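Local atomic coordinates of cobalamin biosynthesis protein CobN (Mycobacterium tuberculosis, PDB entry 7C6O), a protein that probably serves as the large catalytic subunit of cobaltochelatase, the ATP-dependent enzyme that inserts cobalt into the corrin ring during cobalamin biosynthesis. Residues Ile697-His702 / Met1132-Tyr1137; Pro1126-Ala1131 / Phe1141-Thr1146. One frame throughout, in Å; residues are numbered along the deposited sequence. Where two conformers were deposited one is given.

Interaction 1. Residues Ile697-His702 / Met1132-Tyr1137; sequences IRDGLH and MRRHGY
Leu-701 lies over one face of the His-1135 imidazole: its CB stands 4.0 Å from the ring centroid and 9° off the ring normal, a CH-pi contact almost centred on the ring. The same face receives the backbone of 697-702, with Leu-701 N over that face, 3.0 Å from His-1135 NE2. The imidazole reaches this place with CG anti to its own carbonyl carbon (chi1 -71°), and its other nitrogen, ND1, is hydrogen-bonded to Asp-390, which helps to hold the rotation of the ring. Gly-700 CA passes 3.5 Å from His-1135 NE2, leaving little room for a side chain there. Met-1132 bends at both chi2 and chi3, bringing its CE to 4.1 Å from Leu-701 CD2 and up against the carbonyl of Gly-700.

The segment 1132-1137 is a helix-to-helix connection: a type I beta turn, closed by the bond from His-1135 N to Met-1132 O, leads from helix 1126-1132 into helix 1136-1157. Facing it, 697-702 is the end of a short strand, paired antiparallel with 617-619, running out into a loop.

Arg-1134, from the same turn, reaches past the histidine. Asp-699 O meets NH2 of Arg-1134 at the edge of the guanidinium, 2.7 Å away. The Asp-699 carboxylate plane is turned 73° from that guanidinium, and OD1 to Arg-1134 NH2 is a long salt bridge at 4.0 Å. A water reinforces it, donating to Asp-699 OD1 and accepting from Arg-1134 NH1. Farther out, Arg-698 crosses Met-1132 at about a right angle, while its guanidinium is anchored by a salt bridge to Asp-1070.

Interaction 2. Residues Pro1126-Ala1131 / Phe1141-Thr1146; sequences PRWMAA and FEMAAT
Trp-1128 overlaps Met-1143 with the far end of its six-membered ring, CH2 lying 3.9 Å from Met-1143 CG; the two side chains run past each other in opposite directions. The indole spans the gap because its CG is anti to the backbone N (chi1 179°). Met-1143 remains extended beyond CG, which carries its CE to the opposing backbone, 3.3 Å from Met-1129 O and 4.1 Å from Met-1129 CB. At the ring's edge, near its plane, Glu-1142 O is 4.3 Å from Trp-1128 CH2. That carbonyl accepts from both N and OG1 of Thr-1146, which approach from opposite faces of its plane, the hydroxyl bond measuring 2.9 Å from Thr-1146 OG1 to Glu-1142 O. Arg-1122 makes a cation-pi contact with Trp-1128 and also hydrogen-bonds Thr-1146 OG1, while Tyr-1172 of helix 1162-1174 touches both methionines, the tryptophan and the threonine. The segment axes approach to 11.0 Å at 130°, a separation bridged by long side chains with no hydrogen bond between the two segments, as fits two consecutive helices joined by a tight turn, whose segments lie about 50° from antiparallel.

From the N terminus, the chain first passes 697-702, where strand 696-698 runs into a loop, and then travels more than 400 residues, through an eight-stranded mixed sheet, before reaching 1126-1131. Interaction 1 closes that long excursion on 1132-1137; interaction 2 closes a short one, ten residues on from 1131 to 1141. Because 1132-1137 lies between the segments of interaction 2 while 697-702 lies before both, the contacts cross instead of nesting. Their centres are only 7 Å apart, and Ala-1131 CB packs at 3.5 Å from Asp-699 C. Interaction 1 ties the strand-to-loop region to the turn that leads into helix 1136-1157, and interaction 2 packs that helix on the one before the turn.

Interaction 1. Residues Ile697-His702 / Met1132-Tyr1137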
loop_
_atom_site.group_PDB
_atom_site.type_symbol
_atom_site.label_atom_id
_atom_site.label_comp_id
_atom_site.label_asym_id
_atom_site.label_seq_id
_atom_site.Cartn_x
_atom_site.Cartn_y
_atom_site.Cartn_z
ATOM N N ILE A 697 -14.771 18.555 4.636
ATOM C CA ILE A 697 -13.375 18.924 4.825
ATOM C C ILE A 697 -12.988 18.572 6.253
ATOM O O ILE A 697 -13.841 18.360 7.118
ATOM C CB ILE A 697 -13.105 20.420 4.558
ATOM C CG1 ILE A 697 -13.883 21.281 5.554
ATOM C CG2 ILE A 697 -13.466 20.789 3.125
ATOM C CD1 ILE A 697 -13.561 22.760 5.468
ATOM N N ARG A 698 -11.686 18.496 6.502
ATOM C CA ARG A 698 -11.252 18.184 7.855
ATOM C C ARG A 698 -11.495 19.375 8.774
ATOM O O ARG A 698 -11.349 20.534 8.376
ATOM C CB ARG A 698 -9.785 17.762 7.879
ATOM C CG ARG A 698 -8.774 18.816 7.489
ATOM C CD ARG A 698 -7.389 18.186 7.530
ATOM N NE ARG A 698 -6.321 19.061 7.057
ATOM C CZ ARG A 698 -6.065 19.293 5.773
ATOM N NH1 ARG A 698 -6.821 18.736 4.837
ATOM N NH2 ARG A 698 -5.060 20.089 5.427
ATOM N N ASP A 699 -11.896 19.072 10.004
ATOM C CA ASP A 699 -12.296 20.042 11.015
ATOM C C ASP A 699 -11.412 19.904 12.247
ATOM O O ASP A 699 -11.853 20.081 13.387
ATOM C CB ASP A 699 -13.772 19.873 11.365
ATOM C CG ASP A 699 -14.325 21.053 12.132
ATOM O OD1 ASP A 699 -13.992 22.201 11.773
ATOM O OD2 ASP A 699 -15.094 20.829 13.090
ATOM N N GLY A 700 -10.148 19.588 12.018
ATOM C CA GLY A 700 -9.172 19.318 13.047
ATOM C C GLY A 700 -8.234 18.227 12.581
ATOM O O GLY A 700 -8.227 17.842 11.413
ATOM N N LEU A 701 -7.423 17.731 13.511
ATOM C CA LEU A 701 -6.515 16.628 13.242
ATOM C C LEU A 701 -6.768 15.530 14.261
ATOM O O LEU A 701 -7.197 15.797 15.386
ATOM C CB LEU A 701 -5.048 17.070 13.300
ATOM C CG LEU A 701 -4.634 18.163 12.313
ATOM C CD1 LEU A 701 -3.203 18.603 12.569
ATOM C CD2 LEU A 701 -4.796 17.667 10.888
ATOM N N HIS A 702 -6.505 14.291 13.865
ATOM C CA HIS A 702 -6.700 13.180 14.781
ATOM C C HIS A 702 -5.579 13.142 15.810
ATOM O O HIS A 702 -4.417 13.412 15.496
ATOM C CB HIS A 702 -6.759 11.847 14.034
ATOM C CG HIS A 702 -7.002 10.674 14.933
ATOM N ND1 HIS A 702 -8.149 10.544 15.687
ATOM C CD2 HIS A 702 -6.240 9.591 15.216
ATOM C CE1 HIS A 702 -8.087 9.426 16.391
ATOM N NE2 HIS A 702 -6.938 8.830 16.124
ATOM N N MET A 1132 -7.136 24.299 12.353
ATOM C CA MET A 1132 -5.697 24.071 12.452
ATOM C C MET A 1132 -5.083 24.862 13.600
ATOM O O MET A 1132 -4.120 24.398 14.223
ATOM C CB MET A 1132 -5.012 24.422 11.131
ATOM C CG MET A 1132 -5.487 23.602 9.936
ATOM S SD MET A 1132 -5.187 21.824 10.098
ATOM C CE MET A 1132 -6.796 21.227 10.623
ATOM N N ARG A 1133 -5.629 26.040 13.909
ATOM C CA ARG A 1133 -5.125 26.808 15.040
ATOM C C ARG A 1133 -5.466 26.170 16.378
ATOM O O ARG A 1133 -4.987 26.649 17.412
ATOM C CB ARG A 1133 -5.658 28.242 14.991
ATOM C CG ARG A 1133 -5.013 29.087 13.905
ATOM C CD ARG A 1133 -5.258 30.567 14.132
ATOM N NE ARG A 1133 -6.672 30.907 14.024
ATOM C CZ ARG A 1133 -7.266 31.279 12.895
ATOM N NH1 ARG A 1133 -6.566 31.362 11.771
ATOM N NH2 ARG A 1133 -8.557 31.572 12.891
ATOM N N ARG A 1134 -6.273 25.113 16.390
ATOM C CA ARG A 1134 -6.477 24.313 17.588
ATOM C C ARG A 1134 -5.437 23.213 17.741
ATOM O O ARG A 1134 -5.486 22.468 18.725
ATOM C CB ARG A 1134 -7.874 23.684 17.585
ATOM C CG ARG A 1134 -9.014 24.685 17.595
ATOM C CD ARG A 1134 -10.330 24.007 17.927
ATOM N NE ARG A 1134 -10.697 23.000 16.939
ATOM C CZ ARG A 1134 -11.462 23.241 15.879
ATOM N NH1 ARG A 1134 -11.938 24.462 15.667
ATOM N NH2 ARG A 1134 -11.749 22.262 15.032
ATOM N N HIS A 1135 -4.494 23.094 16.804
ATOM C CA HIS A 1135 -3.568 21.967 16.811
ATOM C C HIS A 1135 -2.107 22.402 16.745
ATOM O O HIS A 1135 -1.257 21.619 16.308
ATOM C CB HIS A 1135 -3.905 21.002 15.671
ATOM C CG HIS A 1135 -5.176 20.244 15.896
ATOM N ND1 HIS A 1135 -5.236 19.105 16.670
ATOM C CD2 HIS A 1135 -6.443 20.480 15.475
ATOM C CE1 HIS A 1135 -6.481 18.664 16.707
ATOM N NE2 HIS A 1135 -7.233 19.480 15.989
ATOM N N GLY A 1136 -1.806 23.630 17.165
ATOM C CA GLY A 1136 -0.432 24.020 17.448
ATOM C C GLY A 1136 0.524 23.809 16.290
ATOM O O GLY A 1136 0.251 24.183 15.145
ATOM N N TYR A 1137 1.670 23.192 16.602
ATOM C CA TYR A 1137 2.750 23.036 15.629
ATOM C C TYR A 1137 2.265 22.341 14.361
ATOM O O TYR A 1137 2.546 22.795 13.245
ATOM C CB TYR A 1137 3.908 22.259 16.265
ATOM C CG TYR A 1137 5.039 21.900 15.319
ATOM C CD1 TYR A 1137 4.994 20.738 14.560
ATOM C CD2 TYR A 1137 6.160 22.712 15.202
ATOM C CE1 TYR A 1137 6.020 20.404 13.702
ATOM C CE2 TYR A 1137 7.199 22.381 14.345
ATOM C CZ TYR A 1137 7.120 21.225 13.596
ATOM O OH TYR A 1137 8.145 20.883 12.737
HETATM O O HOH W 1 -13.389 25.057 13.040
#

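Interaction 2. Residues Pro1126-Ala1131 / Phe1141-Thr1146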
loop_
_atom_site.group_PDB
_atom_site.type_symbol
_atom_site.label_atom_id
_atom_site.label_comp_id
_atom_site.label_asym_id
_atom_site.label_seq_id
_atom_site.Cartn_x
_atom_site.Cartn_y
_atom_site.Cartn_z
ATOM N N PRO A 1126 -12.376 29.926 6.724
ATOM C CA PRO A 1126 -12.079 30.254 8.129
ATOM C C PRO A 1126 -12.337 29.105 9.086
ATOM O O PRO A 1126 -11.682 29.029 10.133
ATOM C CB PRO A 1126 -12.997 31.454 8.414
ATOM C CG PRO A 1126 -14.061 31.396 7.360
ATOM C CD PRO A 1126 -13.393 30.819 6.146
ATOM N N ARG A 1127 -13.258 28.194 8.754
ATOM C CA ARG A 1127 -13.500 27.043 9.619
ATOM C C ARG A 1127 -12.295 26.111 9.647
ATOM O O ARG A 1127 -11.937 25.583 10.707
ATOM C CB ARG A 1127 -14.750 26.289 9.160
ATOM C CG ARG A 1127 -16.059 27.012 9.442
ATOM C CD ARG A 1127 -17.253 26.192 8.973
ATOM N NE ARG A 1127 -17.159 24.800 9.408
ATOM C CZ ARG A 1127 -17.491 24.369 10.622
ATOM N NH1 ARG A 1127 -17.942 25.222 11.532
ATOM N NH2 ARG A 1127 -17.371 23.086 10.928
ATOM N N TRP A 1128 -11.656 25.898 8.494
ATOM C CA TRP A 1128 -10.477 25.037 8.459
ATOM C C TRP A 1128 -9.276 25.715 9.103
ATOM O O TRP A 1128 -8.512 25.071 9.831
ATOM C CB TRP A 1128 -10.145 24.636 7.022
ATOM C CG TRP A 1128 -8.932 23.762 6.949
ATOM C CD1 TRP A 1128 -8.877 22.416 7.169
ATOM C CD2 TRP A 1128 -7.591 24.177 6.666
ATOM N NE1 TRP A 1128 -7.587 21.964 7.033
ATOM C CE2 TRP A 1128 -6.778 23.027 6.721
ATOM C CE3 TRP A 1128 -7.000 25.408 6.369
ATOM C CZ2 TRP A 1128 -5.405 23.071 6.487
ATOM C CZ3 TRP A 1128 -5.636 25.450 6.133
ATOM C CH2 TRP A 1128 -4.854 24.289 6.196
ATOM N N MET A 1129 -9.081 27.010 8.838
ATOM C CA MET A 1129 -7.959 27.713 9.453
ATOM C C MET A 1129 -8.092 27.734 10.970
ATOM O O MET A 1129 -7.106 27.530 11.688
ATOM C CB MET A 1129 -7.849 29.133 8.895
ATOM C CG MET A 1129 -7.503 29.180 7.416
ATOM S SD MET A 1129 -7.070 30.830 6.828
ATOM C CE MET A 1129 -5.574 31.135 7.769
ATOM N N ALA A 1130 -9.306 27.963 11.478
ATOM C CA ALA A 1130 -9.511 27.950 12.923
ATOM C C ALA A 1130 -9.282 26.556 13.495
ATOM O O ALA A 1130 -8.753 26.414 14.605
ATOM C CB ALA A 1130 -10.916 28.451 13.257
ATOM N N ALA A 1131 -9.662 25.516 12.745
ATOM C CA ALA A 1131 -9.428 24.147 13.194
ATOM C C ALA A 1131 -7.939 23.847 13.318
ATOM O O ALA A 1131 -7.507 23.198 14.279
ATOM C CB ALA A 1131 -10.094 23.157 12.236
ATOM N N PHE A 1141 1.967 23.490 10.577
ATOM C CA PHE A 1141 2.645 22.696 9.556
ATOM C C PHE A 1141 1.746 22.467 8.346
ATOM O O PHE A 1141 2.196 22.577 7.200
ATOM C CB PHE A 1141 3.085 21.364 10.172
ATOM C CG PHE A 1141 3.788 20.433 9.217
ATOM C CD1 PHE A 1141 3.069 19.639 8.335
ATOM C CD2 PHE A 1141 5.168 20.318 9.236
ATOM C CE1 PHE A 1141 3.714 18.777 7.467
ATOM C CE2 PHE A 1141 5.819 19.454 8.375
ATOM C CZ PHE A 1141 5.089 18.683 7.489
ATOM N N GLU A 1142 0.476 22.133 8.579
ATOM C CA GLU A 1142 -0.430 21.843 7.471
ATOM C C GLU A 1142 -0.699 23.085 6.631
ATOM O O GLU A 1142 -0.862 22.990 5.410
ATOM C CB GLU A 1142 -1.737 21.256 8.002
ATOM C CG GLU A 1142 -1.578 19.908 8.691
ATOM C CD GLU A 1142 -1.163 18.805 7.734
ATOM O OE1 GLU A 1142 -1.459 18.918 6.526
ATOM O OE2 GLU A 1142 -0.536 17.825 8.191
ATOM N N MET A 1143 -0.762 24.258 7.267
ATOM C CA MET A 1143 -0.916 25.489 6.498
ATOM C C MET A 1143 0.296 25.725 5.605
ATOM O O MET A 1143 0.153 26.067 4.424
ATOM C CB MET A 1143 -1.134 26.678 7.433
ATOM C CG MET A 1143 -2.453 26.647 8.187
ATOM S SD MET A 1143 -2.617 28.070 9.287
ATOM C CE MET A 1143 -4.197 27.741 10.053
ATOM N N ALA A 1144 1.499 25.529 6.150
ATOM C CA ALA A 1144 2.712 25.751 5.370
ATOM C C ALA A 1144 2.838 24.743 4.235
ATOM O O ALA A 1144 3.287 25.094 3.138
ATOM C CB ALA A 1144 3.942 25.688 6.276
ATOM N N ALA A 1145 2.466 23.486 4.485
ATOM C CA ALA A 1145 2.523 22.484 3.426
ATOM C C ALA A 1145 1.576 22.838 2.291
ATOM O O ALA A 1145 1.904 22.646 1.114
ATOM C CB ALA A 1145 2.195 21.100 3.986
ATOM N N THR A 1146 0.394 23.367 2.628
ATOM C CA THR A 1146 -0.559 23.779 1.604
ATOM C C THR A 1146 0.042 24.839 0.687
ATOM O O THR A 1146 -0.150 24.792 -0.533
ATOM C CB THR A 1146 -1.844 24.293 2.259
ATOM O OG1 THR A 1146 -2.470 23.227 2.987
ATOM C CG2 THR A 1146 -2.817 24.818 1.209
#